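Local coordinates for type IV pilus biogenesis factor PilY1 (Pseudomonas aeruginosa, PDB 3HX6), which primes type IV pilus assembly, is involved in twitching motility and adhesion to host cells, and appears to regulate pilus retraction through calcium binding and release, at residues Q66-S71 against V200-N205; P198-A201 against K207-V210; L256-N259 against A265-A268; Y267-D272 against L277-L282; D373-T376 against A380-S383. The protein carries 3 engineered substitutions. All coordinates share one frame; numbering follows the deposited sequence.

Interaction 1 (Q66-S71 against V200-N205)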
loop_
_atom_site.group_PDB
_atom_site.type_symbol
_atom_site.label_atom_id
_atom_site.label_comp_id
_atom_site.label_asym_id
_atom_site.label_seq_id
_atom_site.Cartn_x
_atom_site.Cartn_y
_atom_site.Cartn_z
ATOM N N GLN A 66 11.668 -15.972 6.251
ATOM C CA GLN A 66 12.035 -17.363 6.012
ATOM C C GLN A 66 13.521 -17.680 6.186
ATOM O O GLN A 66 13.875 -18.675 6.816
ATOM C CB GLN A 66 11.567 -17.796 4.614
ATOM C CG GLN A 66 11.871 -19.250 4.282
ATOM C CD GLN A 66 11.328 -20.210 5.327
ATOM O OE1 GLN A 66 10.151 -20.163 5.676
ATOM N NE2 GLN A 66 12.190 -21.091 5.827
ATOM N N PRO A 67 14.411 -16.846 5.627
ATOM C CA PRO A 67 15.847 -17.114 5.768
ATOM C C PRO A 67 16.298 -17.074 7.224
ATOM O O PRO A 67 17.288 -17.692 7.586
ATOM C CB PRO A 67 16.494 -16.005 4.933
ATOM C CG PRO A 67 15.433 -15.670 3.923
ATOM C CD PRO A 67 14.177 -15.694 4.742
ATOM N N ILE A 68 15.569 -16.343 8.059
ATOM C CA ILE A 68 15.916 -16.251 9.474
ATOM C C ILE A 68 15.714 -17.603 10.165
ATOM O O ILE A 68 16.496 -17.990 11.037
ATOM C CB ILE A 68 15.053 -15.192 10.198
ATOM C CG1 ILE A 68 15.188 -13.839 9.491
ATOM C CG2 ILE A 68 15.494 -15.061 11.657
ATOM C CD1 ILE A 68 14.354 -12.725 10.102
ATOM N N GLU A 69 14.671 -18.327 9.768
ATOM C CA GLU A 69 14.381 -19.619 10.379
ATOM C C GLU A 69 14.168 -20.731 9.349
ATOM O O GLU A 69 13.033 -21.034 8.962
ATOM C CB GLU A 69 13.143 -19.504 11.271
ATOM C CG GLU A 69 13.237 -18.424 12.340
ATOM C CD GLU A 69 14.350 -18.675 13.341
ATOM O OE1 GLU A 69 14.796 -19.836 13.475
ATOM O OE2 GLU A 69 14.768 -17.705 14.010
ATOM N N PRO A 70 15.261 -21.369 8.908
ATOM C CA PRO A 70 15.195 -22.448 7.923
ATOM C C PRO A 70 14.334 -23.620 8.377
ATOM O O PRO A 70 13.765 -24.334 7.553
ATOM C CB PRO A 70 16.660 -22.848 7.752
ATOM C CG PRO A 70 17.388 -21.572 8.028
ATOM C CD PRO A 70 16.661 -21.073 9.253
ATOM N N SER A 71 14.239 -23.819 9.687
ATOM C CA SER A 71 13.456 -24.925 10.220
ATOM C C SER A 71 11.960 -24.639 10.213
ATOM O O SER A 71 11.159 -25.506 10.550
ATOM C CB SER A 71 13.910 -25.269 11.642
ATOM O OG SER A 71 13.385 -24.358 12.596
ATOM N N VAL A 200 11.244 -7.079 19.625
ATOM C CA VAL A 200 11.249 -8.528 19.546
ATOM C C VAL A 200 12.124 -8.844 18.353
ATOM O O VAL A 200 11.839 -8.410 17.240
ATOM C CB VAL A 200 9.843 -9.080 19.316
ATOM C CG1 VAL A 200 9.907 -10.594 19.136
ATOM C CG2 VAL A 200 8.956 -8.718 20.502
ATOM N N ALA A 201 13.195 -9.595 18.572
ATOM C CA ALA A 201 14.089 -9.880 17.462
ATOM C C ALA A 201 14.869 -11.167 17.591
ATOM O O ALA A 201 14.944 -11.771 18.656
ATOM C CB ALA A 201 15.054 -8.709 17.278
ATOM N N ARG A 202 15.445 -11.574 16.471
ATOM C CA ARG A 202 16.256 -12.774 16.414
ATOM C C ARG A 202 17.678 -12.351 16.740
ATOM O O ARG A 202 18.187 -11.383 16.170
ATOM C CB ARG A 202 16.204 -13.378 15.010
ATOM C CG ARG A 202 17.096 -14.593 14.828
ATOM C CD ARG A 202 16.700 -15.724 15.750
ATOM N NE ARG A 202 16.942 -17.019 15.122
ATOM C CZ ARG A 202 18.140 -17.488 14.796
ATOM N NH1 ARG A 202 19.232 -16.772 15.041
ATOM N NH2 ARG A 202 18.245 -18.671 14.207
ATOM N N LEU A 203 18.317 -13.068 17.655
ATOM C CA LEU A 203 19.678 -12.731 18.040
ATOM C C LEU A 203 20.670 -13.814 17.647
ATOM O O LEU A 203 20.289 -14.934 17.261
ATOM C CB LEU A 203 19.762 -12.473 19.552
ATOM C CG LEU A 203 18.784 -11.434 20.116
ATOM C CD1 LEU A 203 19.038 -11.240 21.609
ATOM C CD2 LEU A 203 18.942 -10.125 19.380
ATOM N N HIS A 204 21.946 -13.473 17.752
ATOM C CA HIS A 204 23.009 -14.393 17.391
ATOM C C HIS A 204 23.157 -15.591 18.329
ATOM O O HIS A 204 24.044 -16.415 18.130
ATOM C CB HIS A 204 24.333 -13.626 17.277
ATOM C CG HIS A 204 24.482 -12.883 15.986
ATOM N ND1 HIS A 204 24.743 -13.519 14.790
ATOM C CD2 HIS A 204 24.368 -11.565 15.692
ATOM C CE1 HIS A 204 24.784 -12.626 13.819
ATOM N NE2 HIS A 204 24.559 -11.432 14.339
ATOM N N ASN A 205 22.306 -15.691 19.349
ATOM C CA ASN A 205 22.388 -16.837 20.249
ATOM C C ASN A 205 21.460 -17.921 19.702
ATOM O O ASN A 205 21.157 -18.900 20.378
ATOM C CB ASN A 205 22.002 -16.447 21.685
ATOM C CG ASN A 205 20.517 -16.242 21.862
ATOM O OD1 ASN A 205 19.852 -15.674 21.001
ATOM N ND2 ASN A 205 19.989 -16.696 22.993
HETATM O O HOH W 1 15.396 -19.496 16.424
#
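The charged part of this contact joins E69 to R202. OE2 of E69 lies 2.5 Å from NE of R202, which makes a salt bridge. The distance is short, so its exact value deserves caution. The N-H...O angle is 144°, so the bond is bent. NE comes to the syn side of OE2, tilted about 20° out of the carboxylate plane. Carboxylate and guanidinium are clearly twisted against each other. The E69 chain bends at chi2 (-63°), which swings the carboxylate round to R202. OE2 also accepts a hydrogen bond from NE1 of W208, so the same oxygen has two N-H partners.

Weaker polar contacts surround this pair. One water lies 3.0 Å from OE1 of E69 and 3.2 Å from NE of R202; both bonds are weak. NH1 of R202 makes a weak bond to the carbonyl of the next residue, L203 O (3.1 Å).

The apolar part is small. CG2 of I68 packs on the aliphatic stem of R202, 3.6 Å from its CG. I68 and the R202 stem run antiparallel alongside each other. All three touching residues are buried.

The contact ties the loop after helix 62-65 to the end of strand 199-202 in the beta-propeller domain. R295 binds the carbonyl oxygens of P67 and I68 and also touches R202. E69 packs on F146 of strand 141-147 and W151 of strand 150-158. The side chains of R202 and V264, a calcium-site residue, are about 4 Å apart at their nearest atoms, and R202 pairs through its backbone with A265.

Interaction 2 (P198-A201 against K207-V210)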
loop_
_atom_site.group_PDB
_atom_site.type_symbol
_atom_site.label_atom_id
_atom_site.label_comp_id
_atom_site.label_asym_id
_atom_site.label_seq_id
_atom_site.Cartn_x
_atom_site.Cartn_y
_atom_site.Cartn_z
ATOM N N PRO A 198 9.703 -2.536 24.243
ATOM C CA PRO A 198 10.626 -3.604 23.872
ATOM C C PRO A 198 10.638 -3.879 22.379
ATOM O O PRO A 198 9.712 -3.502 21.651
ATOM C CB PRO A 198 10.098 -4.795 24.667
ATOM C CG PRO A 198 8.619 -4.562 24.638
ATOM C CD PRO A 198 8.500 -3.073 24.904
ATOM N N THR A 199 11.708 -4.520 21.927
ATOM C CA THR A 199 11.835 -4.918 20.535
ATOM C C THR A 199 11.893 -6.438 20.583
ATOM O O THR A 199 12.489 -7.016 21.493
ATOM C CB THR A 199 13.134 -4.384 19.877
ATOM O OG1 THR A 199 12.990 -2.988 19.580
ATOM C CG2 THR A 199 13.425 -5.134 18.574
ATOM N N VAL A 200 11.244 -7.079 19.625
ATOM C CA VAL A 200 11.249 -8.528 19.546
ATOM C C VAL A 200 12.124 -8.844 18.353
ATOM O O VAL A 200 11.839 -8.410 17.240
ATOM C CB VAL A 200 9.843 -9.080 19.316
ATOM C CG1 VAL A 200 9.907 -10.594 19.136
ATOM C CG2 VAL A 200 8.956 -8.718 20.502
ATOM N N ALA A 201 13.195 -9.595 18.572
ATOM C CA ALA A 201 14.089 -9.880 17.462
ATOM C C ALA A 201 14.869 -11.167 17.591
ATOM O O ALA A 201 14.944 -11.771 18.656
ATOM C CB ALA A 201 15.054 -8.709 17.278
ATOM N N LYS A 207 18.266 -17.674 18.941
ATOM C CA LYS A 207 16.858 -17.599 19.308
ATOM C C LYS A 207 16.254 -16.199 19.263
ATOM O O LYS A 207 16.962 -15.192 19.142
ATOM C CB LYS A 207 16.679 -18.195 20.711
ATOM C CG LYS A 207 17.399 -19.536 20.889
ATOM C CD LYS A 207 17.361 -20.021 22.328
ATOM C CE LYS A 207 16.077 -20.767 22.643
ATOM N NZ LYS A 207 16.030 -22.056 21.897
ATOM N N TRP A 208 14.929 -16.150 19.340
ATOM C CA TRP A 208 14.216 -14.889 19.349
ATOM C C TRP A 208 14.125 -14.430 20.789
ATOM O O TRP A 208 13.989 -15.245 21.698
ATOM C CB TRP A 208 12.822 -15.057 18.760
ATOM C CG TRP A 208 12.840 -15.073 17.267
ATOM C CD1 TRP A 208 13.284 -16.081 16.458
ATOM C CD2 TRP A 208 12.463 -13.997 16.404
ATOM N NE1 TRP A 208 13.209 -15.694 15.136
ATOM C CE2 TRP A 208 12.706 -14.419 15.078
ATOM C CE3 TRP A 208 11.939 -12.716 16.624
ATOM C CZ2 TRP A 208 12.446 -13.600 13.972
ATOM C CZ3 TRP A 208 11.680 -11.899 15.523
ATOM C CH2 TRP A 208 11.935 -12.349 14.212
ATOM N N ALA A 209 14.198 -13.125 20.997
ATOM C CA ALA A 209 14.139 -12.593 22.343
ATOM C C ALA A 209 13.427 -11.263 22.419
ATOM O O ALA A 209 13.175 -10.598 21.409
ATOM C CB ALA A 209 15.549 -12.432 22.897
ATOM N N VAL A 210 13.083 -10.894 23.642
ATOM C CA VAL A 210 12.473 -9.606 23.891
ATOM C C VAL A 210 13.667 -8.808 24.366
ATOM O O VAL A 210 14.309 -9.177 25.350
ATOM C CB VAL A 210 11.433 -9.665 25.013
ATOM C CG1 VAL A 210 11.088 -8.242 25.480
ATOM C CG2 VAL A 210 10.182 -10.380 24.511
#
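The indole of W208 overlaps the backbone of A201, with CE3 of W208 3.5 Å from C of A201. CG1 of V200 reaches the edge of the same ring, 3.9 Å from CE3 of W208. The V200 side chain runs roughly perpendicular to that of W208. The chi1 of V200 (176°) sets CG1 anti to the backbone N and puts that methyl beside the indole. The polar end of the ring is used outside the hairpin: NE1 of W208 donates to OE2 of E69. V200 and V210 form a non-hydrogen-bonded pair and share one face of the sheet. Next to them, CB of P198 packs on CG1 of V210 at 3.7 Å.

Strands 199-202 and 208-213 form an antiparallel hairpin, the first two strands of a four-stranded propeller blade. A201 and A209 are its hydrogen-bonded pair here. A201 N donates to A209 O over 3.0 Å, and A209 N donates to A201 O over 2.8 Å. Both bonds are nearly straight. CA-H...O contacts flank these bonds; V200 CA is 3.4 Å from A209 O. The face with V200 and V210 packs on I156 of strand 150-158, in the preceding sheet.

Interaction 3 (L256-N259 against A265-A268). With CA (calcium ion), chain C.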
loop_
_atom_site.group_PDB
_atom_site.type_symbol
_atom_site.label_atom_id
_atom_site.label_comp_id
_atom_site.label_asym_id
_atom_site.label_seq_id
_atom_site.Cartn_x
_atom_site.Cartn_y
_atom_site.Cartn_z
ATOM N N LEU A 256 17.256 -1.925 17.707
ATOM C CA LEU A 256 18.177 -2.955 17.257
ATOM C C LEU A 256 18.671 -2.648 15.854
ATOM O O LEU A 256 17.938 -2.081 15.040
ATOM C CB LEU A 256 17.497 -4.323 17.306
ATOM C CG LEU A 256 17.733 -5.080 18.620
ATOM C CD1 LEU A 256 17.410 -4.199 19.819
ATOM C CD2 LEU A 256 16.896 -6.338 18.619
ATOM N N ALA A 257 19.920 -3.005 15.583
ATOM C CA ALA A 257 20.516 -2.769 14.272
ATOM C C ALA A 257 20.943 -4.091 13.659
ATOM O O ALA A 257 21.532 -4.939 14.333
ATOM C CB ALA A 257 21.726 -1.846 14.395
ATOM N N ASP A 258 20.641 -4.244 12.375
ATOM C CA ASP A 258 20.978 -5.432 11.599
ATOM C C ASP A 258 21.762 -4.893 10.410
ATOM O O ASP A 258 21.182 -4.463 9.416
ATOM C CB ASP A 258 19.688 -6.119 11.135
ATOM C CG ASP A 258 19.940 -7.200 10.098
ATOM O OD1 ASP A 258 21.103 -7.614 9.930
ATOM O OD2 ASP A 258 18.965 -7.639 9.456
ATOM N N ASN A 259 23.085 -4.915 10.510
ATOM C CA ASN A 259 23.915 -4.347 9.464
ATOM C C ASN A 259 24.337 -5.200 8.274
ATOM O O ASN A 259 25.235 -4.812 7.526
ATOM C CB ASN A 259 25.138 -3.694 10.110
ATOM C CG ASN A 259 24.752 -2.546 11.025
ATOM O OD1 ASN A 259 23.605 -2.102 11.016
ATOM N ND2 ASN A 259 25.701 -2.060 11.812
ATOM N N ALA A 265 19.650 -9.424 14.626
ATOM C CA ALA A 265 20.170 -8.211 15.252
ATOM C C ALA A 265 21.656 -8.303 15.591
ATOM O O ALA A 265 22.113 -9.290 16.171
ATOM C CB ALA A 265 19.369 -7.896 16.506
ATOM N N ASP A 266 22.403 -7.257 15.244
ATOM C CA ASP A 266 23.838 -7.226 15.503
ATOM C C ASP A 266 24.233 -6.288 16.635
ATOM O O ASP A 266 25.154 -6.589 17.395
ATOM C CB ASP A 266 24.575 -6.836 14.230
ATOM C CG ASP A 266 24.211 -7.728 13.065
ATOM O OD1 ASP A 266 24.371 -8.961 13.195
ATOM O OD2 ASP A 266 23.766 -7.198 12.029
ATOM N N TYR A 267 23.538 -5.158 16.737
ATOM C CA TYR A 267 23.789 -4.170 17.785
ATOM C C TYR A 267 22.458 -3.682 18.328
ATOM O O TYR A 267 21.415 -3.865 17.707
ATOM C CB TYR A 267 24.504 -2.931 17.234
ATOM C CG TYR A 267 25.847 -3.155 16.583
ATOM C CD1 TYR A 267 26.979 -3.442 17.345
ATOM C CD2 TYR A 267 25.993 -3.026 15.203
ATOM C CE1 TYR A 267 28.225 -3.589 16.748
ATOM C CE2 TYR A 267 27.231 -3.170 14.596
ATOM C CZ TYR A 267 28.341 -3.449 15.371
ATOM O OH TYR A 267 29.558 -3.586 14.761
ATOM N N ALA A 268 22.513 -3.028 19.479
ATOM C CA ALA A 268 21.330 -2.450 20.088
ATOM C C ALA A 268 21.783 -1.082 20.570
ATOM O O ALA A 268 22.905 -0.931 21.056
ATOM C CB ALA A 268 20.849 -3.301 21.273
HETATM CA CA CA C . 22.703 -9.242 11.143
HETATM O O HOH W 2 23.770 -11.383 11.368
#
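D258 and D266 reach one calcium ion through different first torsions. CG of D258 is anti to its backbone N (chi1 169°), whereas CG of D266 is anti to its carbonyl carbon (chi1 -54°). D258 binds calcium through OD1 at 2.6 Å, and its OD2 accepts from the backbone N of G263. D266 binds with both oxygens, OD2 at 2.5 Å from the calcium and OD1 somewhat farther. The two carboxylate planes are 64° apart. OD2 of D266 also accepts the backbone N-H of N259 at 2.8 Å, and OD1 of D266 takes a bond from H204. A water, N260 and D262 by side chain, and the carbonyl O of V264 complete the site.

The spacing of these ligands resembles an EF-hand calcium loop, but here it connects two strands of a propeller hairpin. A classic beta bulge sits at its root. D266 and Y267 both face A257, whose O accepts from D266 N (2.6 Å) and Y267 N (3.1 Å). On the face carrying L256 and A268, CD1 of L256 packs on CB of A268. CD2 of L256 lies 3.6 Å from CB of A265. ND2 of N259 meets the edge of the Y267 ring and donates to T376 O.

Interaction 4 (Y267-D272 against L277-L282)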
loop_
_atom_site.group_PDB
_atom_site.type_symbol
_atom_site.label_atom_id
_atom_site.label_comp_id
_atom_site.label_asym_id
_atom_site.label_seq_id
_atom_site.Cartn_x
_atom_site.Cartn_y
_atom_site.Cartn_z
ATOM N N TYR A 267 23.538 -5.158 16.737
ATOM C CA TYR A 267 23.789 -4.170 17.785
ATOM C C TYR A 267 22.458 -3.682 18.328
ATOM O O TYR A 267 21.415 -3.865 17.707
ATOM C CB TYR A 267 24.504 -2.931 17.234
ATOM C CG TYR A 267 25.847 -3.155 16.583
ATOM C CD1 TYR A 267 26.979 -3.442 17.345
ATOM C CD2 TYR A 267 25.993 -3.026 15.203
ATOM C CE1 TYR A 267 28.225 -3.589 16.748
ATOM C CE2 TYR A 267 27.231 -3.170 14.596
ATOM C CZ TYR A 267 28.341 -3.449 15.371
ATOM O OH TYR A 267 29.558 -3.586 14.761
ATOM N N ALA A 268 22.513 -3.028 19.479
ATOM C CA ALA A 268 21.330 -2.450 20.088
ATOM C C ALA A 268 21.783 -1.082 20.570
ATOM O O ALA A 268 22.905 -0.931 21.056
ATOM C CB ALA A 268 20.849 -3.301 21.273
ATOM N N TYR A 269 20.925 -0.085 20.399
ATOM C CA TYR A 269 21.218 1.270 20.841
ATOM C C TYR A 269 20.083 1.682 21.767
ATOM O O TYR A 269 18.915 1.436 21.473
ATOM C CB TYR A 269 21.268 2.244 19.662
ATOM C CG TYR A 269 22.416 2.034 18.704
ATOM C CD1 TYR A 269 22.350 1.068 17.699
ATOM C CD2 TYR A 269 23.546 2.847 18.763
ATOM C CE1 TYR A 269 23.383 0.929 16.760
ATOM C CE2 TYR A 269 24.582 2.714 17.838
ATOM C CZ TYR A 269 24.492 1.758 16.836
ATOM O OH TYR A 269 25.494 1.657 15.892
ATOM N N ALA A 270 20.421 2.310 22.885
ATOM C CA ALA A 270 19.401 2.730 23.830
ATOM C C ALA A 270 19.888 3.865 24.719
ATOM O O ALA A 270 21.031 3.864 25.172
ATOM C CB ALA A 270 18.974 1.529 24.697
ATOM N N GLY A 271 19.021 4.840 24.956
ATOM C CA GLY A 271 19.391 5.938 25.829
ATOM C C GLY A 271 18.943 5.576 27.231
ATOM O O GLY A 271 18.277 4.552 27.426
ATOM N N ASP A 272 19.320 6.381 28.219
ATOM C CA ASP A 272 18.905 6.107 29.585
ATOM C C ASP A 272 18.435 7.398 30.261
ATOM O O ASP A 272 18.481 8.474 29.657
ATOM C CB ASP A 272 20.044 5.436 30.371
ATOM C CG ASP A 272 21.245 6.346 30.579
ATOM O OD1 ASP A 272 22.314 5.817 30.970
ATOM O OD2 ASP A 272 21.130 7.575 30.365
ATOM N N LEU A 277 23.632 7.648 25.613
ATOM C CA LEU A 277 23.134 6.861 24.488
ATOM C C LEU A 277 24.101 5.683 24.410
ATOM O O LEU A 277 25.255 5.832 23.996
ATOM C CB LEU A 277 23.163 7.676 23.189
ATOM C CG LEU A 277 22.396 7.145 21.965
ATOM C CD1 LEU A 277 22.968 5.805 21.522
ATOM C CD2 LEU A 277 20.915 7.019 22.297
ATOM N N TRP A 278 23.633 4.514 24.821
ATOM C CA TRP A 278 24.478 3.329 24.834
ATOM C C TRP A 278 24.349 2.449 23.607
ATOM O O TRP A 278 23.305 2.418 22.967
ATOM C CB TRP A 278 24.143 2.452 26.045
ATOM C CG TRP A 278 24.215 3.148 27.359
ATOM C CD1 TRP A 278 23.176 3.687 28.063
ATOM C CD2 TRP A 278 25.396 3.397 28.126
ATOM N NE1 TRP A 278 23.640 4.258 29.231
ATOM C CE2 TRP A 278 24.999 4.095 29.292
ATOM C CE3 TRP A 278 26.756 3.097 27.940
ATOM C CZ2 TRP A 278 25.915 4.500 30.272
ATOM C CZ3 TRP A 278 27.670 3.499 28.919
ATOM C CH2 TRP A 278 27.242 4.194 30.071
ATOM N N ARG A 279 25.429 1.750 23.271
ATOM C CA ARG A 279 25.370 0.782 22.192
ATOM C C ARG A 279 25.817 -0.516 22.842
ATOM O O ARG A 279 26.650 -0.515 23.759
ATOM C CB ARG A 279 26.297 1.098 21.021
ATOM C CG ARG A 279 25.906 0.265 19.790
ATOM C CD ARG A 279 26.903 0.362 18.646
ATOM N NE ARG A 279 28.101 -0.433 18.892
ATOM C CZ ARG A 279 29.129 -0.497 18.053
ATOM N NH1 ARG A 279 29.102 0.189 16.915
ATOM N NH2 ARG A 279 30.178 -1.256 18.340
ATOM N N PHE A 280 25.250 -1.619 22.376
ATOM C CA PHE A 280 25.568 -2.932 22.899
ATOM C C PHE A 280 25.918 -3.806 21.709
ATOM O O PHE A 280 25.253 -3.745 20.678
ATOM C CB PHE A 280 24.348 -3.516 23.620
ATOM C CG PHE A 280 23.835 -2.659 24.754
ATOM C CD1 PHE A 280 24.221 -2.912 26.065
ATOM C CD2 PHE A 280 22.967 -1.593 24.504
ATOM C CE1 PHE A 280 23.749 -2.120 27.120
ATOM C CE2 PHE A 280 22.488 -0.791 25.547
ATOM C CZ PHE A 280 22.881 -1.057 26.860
ATOM N N ASP A 281 26.980 -4.593 21.844
ATOM C CA ASP A 281 27.397 -5.499 20.787
ATOM C C ASP A 281 26.645 -6.797 21.029
ATOM O O ASP A 281 26.806 -7.420 22.081
ATOM C CB ASP A 281 28.900 -5.780 20.863
ATOM C CG ASP A 281 29.752 -4.582 20.463
ATOM O OD1 ASP A 281 30.992 -4.673 20.602
ATOM O OD2 ASP A 281 29.195 -3.558 20.014
ATOM N N LEU A 282 25.816 -7.196 20.071
ATOM C CA LEU A 282 25.066 -8.432 20.211
ATOM C C LEU A 282 25.653 -9.468 19.261
ATOM O O LEU A 282 24.927 -10.196 18.591
ATOM C CB LEU A 282 23.572 -8.204 19.921
ATOM C CG LEU A 282 22.881 -7.135 20.786
ATOM C CD1 LEU A 282 21.373 -7.117 20.491
ATOM C CD2 LEU A 282 23.136 -7.411 22.275
HETATM O O HOH W 3 31.558 -2.534 15.964
#
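The guanidinium of R279 stacks on one face of the Y267 ring, with centres 4.0 Å apart and planes at 28°. It is an off-centre cation-pi stack. OD2 of D281 and the carbonyl oxygen of F280 lie at the edge of that ring. Y269 takes the stem of the same arginine: CG of R279 sits over its face, 3.6 Å from the ring centroid, as a CH-pi contact. The bend of R279 at chi3 (76°) turns the guanidinium from Y269 towards Y267. NE1 of W278 donates to OD1 of D272 over 2.7 Å and nearly straight, reaching the oxygen from above the carboxylate plane.

Backbone bonds pair A268 with F280 and A270 with W278 in this antiparallel hairpin. CB of A268 also meets CD1 of L282, just past the strand, at 3.9 Å.

NH2 of R279 forms a salt bridge with OD2 of D281 (3.0 Å). A water joins NH2 to OH of Y267, which also bonds G378 N. OG of S309 bonds both NE of R279 and OD2 of D281, and NH1 of R279 binds D373 and Q375 O. Carboxylates, other oxygens and a ring face thus meet R279, which probably stabilises its charge and holds the guanidinium in one rotation.

Interaction 5 (D373-T376 against A380-S383)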
loop_
_atom_site.group_PDB
_atom_site.type_symbol
_atom_site.label_atom_id
_atom_site.label_comp_id
_atom_site.label_asym_id
_atom_site.label_seq_id
_atom_site.Cartn_x
_atom_site.Cartn_y
_atom_site.Cartn_z
ATOM N N ASP A 373 28.173 7.108 14.391
ATOM C CA ASP A 373 28.809 5.922 14.957
ATOM C C ASP A 373 29.597 5.402 13.753
ATOM O O ASP A 373 29.009 4.886 12.812
ATOM C CB ASP A 373 27.773 4.875 15.377
ATOM C CG ASP A 373 28.411 3.649 16.006
ATOM O OD1 ASP A 373 29.656 3.524 15.931
ATOM O OD2 ASP A 373 27.675 2.809 16.569
ATOM N N GLN A 374 30.920 5.551 13.776
ATOM C CA GLN A 374 31.745 5.122 12.647
ATOM C C GLN A 374 32.255 3.691 12.728
ATOM O O GLN A 374 32.964 3.232 11.831
ATOM C CB GLN A 374 32.952 6.046 12.504
ATOM C CG GLN A 374 32.638 7.516 12.617
ATOM C CD GLN A 374 33.836 8.369 12.258
ATOM O OE1 GLN A 374 33.999 9.475 12.760
ATOM N NE2 GLN A 374 34.677 7.855 11.373
ATOM N N GLN A 375 31.893 2.985 13.790
ATOM C CA GLN A 375 32.366 1.615 13.988
ATOM C C GLN A 375 31.206 0.632 13.996
ATOM O O GLN A 375 30.955 -0.024 14.998
ATOM C CB GLN A 375 33.115 1.534 15.317
ATOM C CG GLN A 375 34.222 2.564 15.449
ATOM C CD GLN A 375 34.878 2.531 16.816
ATOM O OE1 GLN A 375 34.326 3.027 17.801
ATOM N NE2 GLN A 375 36.053 1.928 16.887
ATOM N N THR A 376 30.518 0.522 12.865
ATOM C CA THR A 376 29.350 -0.345 12.758
ATOM C C THR A 376 29.543 -1.533 11.820
ATOM O O THR A 376 28.572 -2.114 11.343
ATOM C CB THR A 376 28.140 0.464 12.262
ATOM O OG1 THR A 376 28.430 0.988 10.960
ATOM C CG2 THR A 376 27.845 1.629 13.212
ATOM N N ALA A 380 36.171 -4.281 16.659
ATOM C CA ALA A 380 36.208 -4.470 18.103
ATOM C C ALA A 380 35.611 -3.250 18.801
ATOM O O ALA A 380 34.912 -3.382 19.802
ATOM C CB ALA A 380 37.649 -4.696 18.571
ATOM N N ALA A 381 35.894 -2.062 18.271
ATOM C CA ALA A 381 35.376 -0.823 18.840
ATOM C C ALA A 381 35.556 -0.796 20.353
ATOM O O ALA A 381 34.580 -0.703 21.099
ATOM C CB ALA A 381 33.893 -0.667 18.493
ATOM N N GLY A 382 36.807 -0.868 20.797
ATOM C CA GLY A 382 37.096 -0.861 22.220
ATOM C C GLY A 382 36.751 0.459 22.874
ATOM O O GLY A 382 36.659 0.559 24.099
ATOM N N SER A 383 36.558 1.482 22.049
ATOM C CA SER A 383 36.208 2.802 22.547
ATOM C C SER A 383 35.508 3.572 21.444
ATOM O O SER A 383 35.288 3.056 20.346
ATOM C CB SER A 383 37.465 3.559 22.985
ATOM O OG SER A 383 38.383 3.661 21.912
#
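A381 is the first residue along 380-383 to meet the other segment. Its CB points toward Q375 and packs against that side chain. CB of A381 is 3.9 Å from CB of Q375 and 3.7 Å from CD of Q375. One small methyl thus lies alongside both the root and the end of the glutamine chain. Q375 has CG anti to its carbonyl carbon (chi1 -53°) and is extended beyond CG, which carries the amide past A381. The backbone of A381 is in the left-handed region, and the chain turns there. A381 is buried, and both it and Q375 also touch F310 of strand 307-317.

G382 carries the chain on to S383. The side chain of S383 points away, so this residue takes part through its backbone. Its carbonyl oxygen lies 3.6 Å from CD of Q375, close to the end of the amide.

Both segments belong to the long connection between strands 367-373 and 392-405 of the propeller domain. An Asx turn starts this connection. OD1 of D373 accepts the backbone N-H of Q375 at 3.1 Å, with an N-H...O angle of 158°. The donor comes from above the carboxylate plane, 37° out of it. This bond helps to set the backbone from which the Q375 side chain leaves. The other oxygen of D373, OD2, is hydrogen-bonded to OH of Y269. The side chain of T376 packs on Y343 of strand 343-348.

In the fold
Interactions 1, 3 and 4 are buried, whereas interactions 2 and 5 are only partly so. Interactions 1 and 2 share strand 199-202, and E69 of the first bonds to W208 of the second. Interactions 3 and 4 share strand 267-272 in the next blade. The hairpin contacts 2, 3 and 4 all use backbone ladders; 3 adds a metal at its loop end, 4 a charged and aromatic cluster. Interaction 1 ties a loop to a strand and interaction 5 lies within a single loop. Each uses few side chains: 1 a salt bridge, 5 mostly packing. H204 links 1 to the calcium site, and D373 and Q375 link 5 to R279.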